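Local coordinates for extracellular solute-binding protein family 1 (Arthrobacter chlorophenolicus, PDB 4R2F) that probably serves as the extracellular solute-binding component of a sugar transporter and holds the disaccharide laminaribiose in its pocket, at residues G145-P157 against A305-T317. Residues are numbered along the deposited sequence; the frame is centred on the assembly and turned at random.
Sequences GYVAVPWQLDIRP and AALIFPNNIMMYT. With BGC (beta-D-glucopyranose), chain B; BGC (beta-D-glucopyranose), chain C.
Residues 149-155, on strand 145-161, pair antiparallel with strand 306-316 in the central sheet, consistent with the interlobe hinge strands of a solute-binding-protein fold, and their middle forms one wall of the sugar pocket. Val149 and Ile313 make a hydrogen-bonded pair, Val149 N to Ile313 O at 3.0 Å; Asp154 and Phe309 make another beyond the inverse gamma turn centred on Pro310. Between them the side chains of Gln152 and Asn311 run side by side with amide planes at 90°. Asn311 ND2 gives a nearly straight bond to Gln152 OE1 (2.9 Å); OE1 lies in the amide plane of Asn311, while ND2 approaches from above the Gln152 carbonyl plane. This fixes the Asn311 amide, whose ND2 also reaches O2 of the chain B glucose while OD1 accepts from O3 at 2.7 Å. Asp154, with CG anti to the backbone N (chi1 -176°), brings OD2 to O2 of both glucoses. Arg156 grips that carboxylate end-on, NH1 to OD1 and NH2 to OD2, and the rim of Phe309 lies over one face of its guanidinium, the two planes 38° apart. A leucine in place of Arg156 would probably leave the Asp154 carboxylate without its countercharge and freer to turn from the sugar. C2 of the chain B glucose sits over one face of the Phe309 ring, toward its rim. His207 of helix 204-215 bonds Arg156 NE, Ile155 packs on helix 364-373, and helix 322-335 covers Val149 and Ile313.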
loop_
_atom_site.group_PDB
_atom_site.type_symbol
_atom_site.label_atom_id
_atom_site.label_comp_id
_atom_site.label_asym_id
_atom_site.label_seq_id
_atom_site.Cartn_x
_atom_site.Cartn_y
_atom_site.Cartn_z
ATOM N N GLY A 145 19.873 -0.916 14.787
ATOM C CA GLY A 145 18.734 -1.608 15.370
ATOM C C GLY A 145 17.604 -1.814 14.368
ATOM O O GLY A 145 17.701 -1.451 13.196
ATOM N N TYR A 146 16.517 -2.387 14.851
ATOM C CA TYR A 146 15.265 -2.515 14.090
ATOM C C TYR A 146 14.516 -1.194 14.057
ATOM O O TYR A 146 14.174 -0.647 15.124
ATOM C CB TYR A 146 14.382 -3.567 14.756
ATOM C CG TYR A 146 14.913 -4.942 14.504
ATOM C CD1 TYR A 146 14.567 -5.614 13.347
ATOM C CD2 TYR A 146 15.771 -5.565 15.404
ATOM C CE1 TYR A 146 15.062 -6.857 13.074
ATOM C CE2 TYR A 146 16.271 -6.830 15.145
ATOM C CZ TYR A 146 15.915 -7.458 13.970
ATOM O OH TYR A 146 16.385 -8.694 13.665
ATOM N N VAL A 147 14.262 -0.658 12.866
ATOM C CA VAL A 147 13.612 0.646 12.799
ATOM C C VAL A 147 12.103 0.587 13.106
ATOM O O VAL A 147 11.504 1.600 13.445
ATOM C CB VAL A 147 13.847 1.383 11.466
ATOM C CG1 VAL A 147 15.330 1.503 11.165
ATOM C CG2 VAL A 147 13.118 0.719 10.335
ATOM N N ALA A 148 11.505 -0.595 12.987
ATOM C CA ALA A 148 10.063 -0.788 13.181
ATOM C C ALA A 148 9.773 -2.276 13.186
ATOM O O ALA A 148 10.681 -3.086 12.987
ATOM C CB ALA A 148 9.275 -0.116 12.050
ATOM N N VAL A 149 8.506 -2.629 13.400
ATOM C CA VAL A 149 8.065 -4.030 13.406
ATOM C C VAL A 149 6.938 -4.207 12.386
ATOM O O VAL A 149 5.961 -3.441 12.397
ATOM C CB VAL A 149 7.578 -4.418 14.815
ATOM C CG1 VAL A 149 7.116 -5.856 14.849
ATOM C CG2 VAL A 149 8.667 -4.186 15.840
ATOM N N PRO A 150 7.043 -5.224 11.512
ATOM C CA PRO A 150 5.975 -5.386 10.521
ATOM C C PRO A 150 4.632 -5.714 11.123
ATOM O O PRO A 150 4.581 -6.407 12.126
ATOM C CB PRO A 150 6.451 -6.581 9.680
ATOM C CG PRO A 150 7.328 -7.362 10.615
ATOM C CD PRO A 150 8.040 -6.310 11.410
ATOM N N TRP A 151 3.543 -5.249 10.513
ATOM C CA TRP A 151 2.204 -5.638 11.003
ATOM C C TRP A 151 1.244 -6.108 9.926
ATOM O O TRP A 151 0.283 -6.812 10.210
ATOM C CB TRP A 151 1.581 -4.538 11.897
ATOM C CG TRP A 151 0.939 -3.367 11.204
ATOM C CD1 TRP A 151 1.576 -2.309 10.601
ATOM C CD2 TRP A 151 -0.463 -3.120 11.050
ATOM N NE1 TRP A 151 0.657 -1.445 10.063
ATOM C CE2 TRP A 151 -0.601 -1.903 10.341
ATOM C CE3 TRP A 151 -1.620 -3.793 11.461
ATOM C CZ2 TRP A 151 -1.849 -1.354 10.033
ATOM C CZ3 TRP A 151 -2.842 -3.262 11.139
ATOM C CH2 TRP A 151 -2.952 -2.039 10.438
ATOM N N GLN A 152 1.493 -5.717 8.684
ATOM C CA GLN A 152 0.710 -6.204 7.575
ATOM C C GLN A 152 1.430 -5.927 6.274
ATOM O O GLN A 152 2.390 -5.140 6.232
ATOM C CB GLN A 152 -0.718 -5.605 7.550
ATOM C CG GLN A 152 -0.836 -4.099 7.766
ATOM C CD GLN A 152 -1.038 -3.284 6.494
ATOM O OE1 GLN A 152 -0.451 -3.563 5.444
ATOM N NE2 GLN A 152 -1.855 -2.254 6.592
ATOM N N LEU A 153 0.958 -6.621 5.234
ATOM C CA LEU A 153 1.476 -6.519 3.909
ATOM C C LEU A 153 0.378 -6.067 2.985
ATOM O O LEU A 153 -0.576 -6.792 2.728
ATOM C CB LEU A 153 2.041 -7.851 3.442
ATOM C CG LEU A 153 3.247 -8.396 4.208
ATOM C CD1 LEU A 153 3.403 -9.894 3.954
ATOM C CD2 LEU A 153 4.488 -7.626 3.822
ATOM N N ASP A 154 0.520 -4.861 2.462
ATOM C CA ASP A 154 -0.557 -4.265 1.677
ATOM C C ASP A 154 -0.201 -4.492 0.228
ATOM O O ASP A 154 0.645 -3.807 -0.331
ATOM C CB ASP A 154 -0.689 -2.786 2.017
ATOM C CG ASP A 154 -1.855 -2.097 1.302
ATOM O OD1 ASP A 154 -2.748 -2.772 0.752
ATOM O OD2 ASP A 154 -1.848 -0.854 1.277
ATOM N N ILE A 155 -0.863 -5.472 -0.358
ATOM C CA ILE A 155 -0.632 -5.933 -1.715
ATOM C C ILE A 155 -1.704 -5.371 -2.665
ATOM O O ILE A 155 -2.769 -4.963 -2.214
ATOM C CB ILE A 155 -0.635 -7.492 -1.738
ATOM C CG1 ILE A 155 0.048 -8.038 -2.998
ATOM C CG2 ILE A 155 -2.035 -8.051 -1.583
ATOM C CD1 ILE A 155 0.549 -9.455 -2.845
ATOM N N ARG A 156 -1.402 -5.356 -3.960
ATOM C CA ARG A 156 -2.187 -4.660 -4.990
ATOM C C ARG A 156 -2.739 -5.627 -6.041
ATOM O O ARG A 156 -2.184 -5.762 -7.133
ATOM C CB ARG A 156 -1.330 -3.578 -5.663
ATOM C CG ARG A 156 -1.030 -2.401 -4.743
ATOM C CD ARG A 156 -2.217 -1.444 -4.666
ATOM N NE ARG A 156 -2.074 -0.501 -3.561
ATOM C CZ ARG A 156 -2.278 -0.789 -2.284
ATOM N NH1 ARG A 156 -2.746 -1.974 -1.923
ATOM N NH2 ARG A 156 -2.095 0.145 -1.364
ATOM N N PRO A 157 -3.848 -6.306 -5.712
ATOM C CA PRO A 157 -4.400 -7.236 -6.666
ATOM C C PRO A 157 -5.232 -6.532 -7.724
ATOM O O PRO A 157 -5.716 -5.424 -7.518
ATOM C CB PRO A 157 -5.294 -8.158 -5.812
ATOM C CG PRO A 157 -5.187 -7.662 -4.401
ATOM C CD PRO A 157 -4.635 -6.266 -4.473
ATOM N N ALA A 305 4.724 -9.000 -12.258
ATOM C CA ALA A 305 5.004 -8.436 -10.933
ATOM C C ALA A 305 3.726 -8.014 -10.222
ATOM O O ALA A 305 2.733 -7.682 -10.867
ATOM C CB ALA A 305 5.949 -7.257 -11.040
ATOM N N ALA A 306 3.776 -8.051 -8.887
ATOM C CA ALA A 306 2.769 -7.449 -8.017
ATOM C C ALA A 306 3.470 -6.441 -7.125
ATOM O O ALA A 306 4.642 -6.611 -6.791
ATOM C CB ALA A 306 2.080 -8.511 -7.158
ATOM N N LEU A 307 2.761 -5.375 -6.783
ATOM C CA LEU A 307 3.273 -4.326 -5.898
ATOM C C LEU A 307 2.833 -4.639 -4.469
ATOM O O LEU A 307 1.670 -4.968 -4.239
ATOM C CB LEU A 307 2.729 -2.985 -6.322
ATOM C CG LEU A 307 3.056 -1.798 -5.426
ATOM C CD1 LEU A 307 4.573 -1.617 -5.353
ATOM C CD2 LEU A 307 2.407 -0.550 -5.975
ATOM N N ILE A 308 3.771 -4.548 -3.527
ATOM C CA ILE A 308 3.508 -4.787 -2.110
ATOM C C ILE A 308 4.203 -3.744 -1.221
ATOM O O ILE A 308 5.293 -3.261 -1.553
ATOM C CB ILE A 308 3.913 -6.228 -1.729
ATOM C CG1 ILE A 308 3.166 -6.710 -0.481
ATOM C CG2 ILE A 308 5.429 -6.364 -1.544
ATOM C CD1 ILE A 308 3.316 -8.218 -0.286
ATOM N N PHE A 309 3.532 -3.394 -0.110
ATOM C CA PHE A 309 4.012 -2.448 0.905
ATOM C C PHE A 309 4.197 -3.205 2.225
ATOM O O PHE A 309 3.253 -3.795 2.745
ATOM C CB PHE A 309 3.049 -1.277 1.112
ATOM C CG PHE A 309 2.888 -0.437 -0.104
ATOM C CD1 PHE A 309 1.976 -0.801 -1.081
ATOM C CD2 PHE A 309 3.680 0.684 -0.303
ATOM C CE1 PHE A 309 1.834 -0.052 -2.249
ATOM C CE2 PHE A 309 3.542 1.449 -1.463
ATOM C CZ PHE A 309 2.626 1.063 -2.437
ATOM N N PRO A 310 5.424 -3.189 2.762
ATOM C CA PRO A 310 5.726 -3.812 4.036
ATOM C C PRO A 310 5.395 -2.900 5.198
ATOM O O PRO A 310 6.285 -2.287 5.792
ATOM C CB PRO A 310 7.235 -4.026 3.945
ATOM C CG PRO A 310 7.720 -2.871 3.157
ATOM C CD PRO A 310 6.618 -2.552 2.169
ATOM N N ASN A 311 4.118 -2.789 5.531
ATOM C CA ASN A 311 3.724 -1.845 6.563
ATOM C C ASN A 311 4.118 -2.272 7.957
ATOM O O ASN A 311 4.214 -3.466 8.267
ATOM C CB ASN A 311 2.228 -1.568 6.489
ATOM C CG ASN A 311 1.872 -0.755 5.265
ATOM O OD1 ASN A 311 2.525 0.245 4.971
ATOM N ND2 ASN A 311 0.856 -1.187 4.532
ATOM N N ASN A 312 4.326 -1.278 8.798
ATOM C CA ASN A 312 5.026 -1.485 10.058
ATOM C C ASN A 312 4.580 -0.495 11.133
ATOM O O ASN A 312 3.998 0.550 10.842
ATOM C CB ASN A 312 6.543 -1.355 9.817
ATOM C CG ASN A 312 6.920 -0.087 9.064
ATOM O OD1 ASN A 312 7.012 -0.067 7.801
ATOM N ND2 ASN A 312 7.109 0.984 9.801
ATOM N N ILE A 313 4.801 -0.896 12.384
ATOM C CA ILE A 313 4.517 -0.087 13.537
ATOM C C ILE A 313 5.821 0.425 14.058
ATOM O O ILE A 313 6.774 -0.346 14.258
ATOM C CB ILE A 313 3.821 -0.884 14.673
ATOM C CG1 ILE A 313 2.549 -1.537 14.147
ATOM C CG2 ILE A 313 3.472 0.009 15.862
ATOM C CD1 ILE A 313 1.771 -2.297 15.200
ATOM N N MET A 314 5.821 1.718 14.356
ATOM C CA MET A 314 7.020 2.437 14.694
ATOM C C MET A 314 6.849 3.184 16.003
ATOM O O MET A 314 5.752 3.584 16.399
ATOM C CB MET A 314 7.439 3.371 13.529
ATOM C CG MET A 314 6.556 4.541 13.196
ATOM S SD MET A 314 6.781 5.118 11.505
ATOM C CE MET A 314 5.622 4.052 10.678
ATOM N N MET A 315 7.956 3.294 16.711
ATOM C CA MET A 315 8.003 3.993 17.989
ATOM C C MET A 315 8.894 5.230 17.806
ATOM O O MET A 315 9.790 5.219 16.964
ATOM C CB MET A 315 8.594 3.051 19.076
ATOM C CG MET A 315 7.722 1.901 19.534
ATOM S SD MET A 315 8.434 0.906 20.866
ATOM C CE MET A 315 9.829 0.262 20.003
ATOM N N TYR A 316 8.651 6.275 18.597
ATOM C CA TYR A 316 9.349 7.556 18.483
ATOM C C TYR A 316 10.033 7.951 19.782
ATOM O O TYR A 316 9.591 7.550 20.859
ATOM C CB TYR A 316 8.348 8.661 18.151
ATOM C CG TYR A 316 7.628 8.483 16.829
ATOM C CD1 TYR A 316 6.552 7.624 16.708
ATOM C CD2 TYR A 316 8.039 9.167 15.709
ATOM C CE1 TYR A 316 5.896 7.456 15.502
ATOM C CE2 TYR A 316 7.394 9.013 14.498
ATOM C CZ TYR A 316 6.315 8.166 14.390
ATOM O OH TYR A 316 5.657 8.045 13.174
ATOM N N THR A 317 11.072 8.783 19.678
ATOM C CA THR A 317 11.802 9.248 20.856
ATOM C C THR A 317 10.947 10.110 21.770
ATOM O O THR A 317 11.173 10.137 22.970
ATOM C CB THR A 317 13.083 10.029 20.500
ATOM O OG1 THR A 317 12.754 11.098 19.612
ATOM C CG2 THR A 317 14.133 9.103 19.848
HETATM C C2 BGC B . 0.427 1.788 1.726
HETATM C C3 BGC B . 1.577 2.449 2.487
HETATM C C4 BGC B . 2.030 3.703 1.753
HETATM C C5 BGC B . 0.846 4.634 1.530
HETATM C C6 BGC B . 1.229 5.856 0.683
HETATM C C1 BGC B . -0.685 2.821 1.669
HETATM O O2 BGC B . -0.010 0.604 2.383
HETATM O O3 BGC B . 2.670 1.541 2.625
HETATM O O4 BGC B . 2.978 4.407 2.545
HETATM O O5 BGC B . -0.224 3.934 0.886
HETATM O O6 BGC B . 1.648 5.491 -0.650
HETATM C C2 BGC C . -4.139 1.721 1.347
HETATM C C3 BGC C . -3.067 2.818 1.440
HETATM C C4 BGC C . -3.520 4.033 0.618
HETATM C C5 BGC C . -4.947 4.470 1.044
HETATM C C6 BGC C . -5.441 5.727 0.317
HETATM C C1 BGC C . -5.519 2.298 1.712
HETATM O O1 BGC C . -6.543 1.317 1.545
HETATM O O2 BGC C . -3.781 0.628 2.210
HETATM O O3 BGC C . -1.798 2.249 1.021
HETATM O O4 BGC C . -2.658 5.169 0.756
HETATM O O5 BGC C . -5.805 3.387 0.810
HETATM O O6 BGC C . -5.352 5.536 -1.096
HETATM O O HOH W 1 10.247 1.703 15.995
HETATM O O HOH W 2 1.866 1.104 9.106
HETATM O O HOH W 3 0.251 -5.497 -8.213
#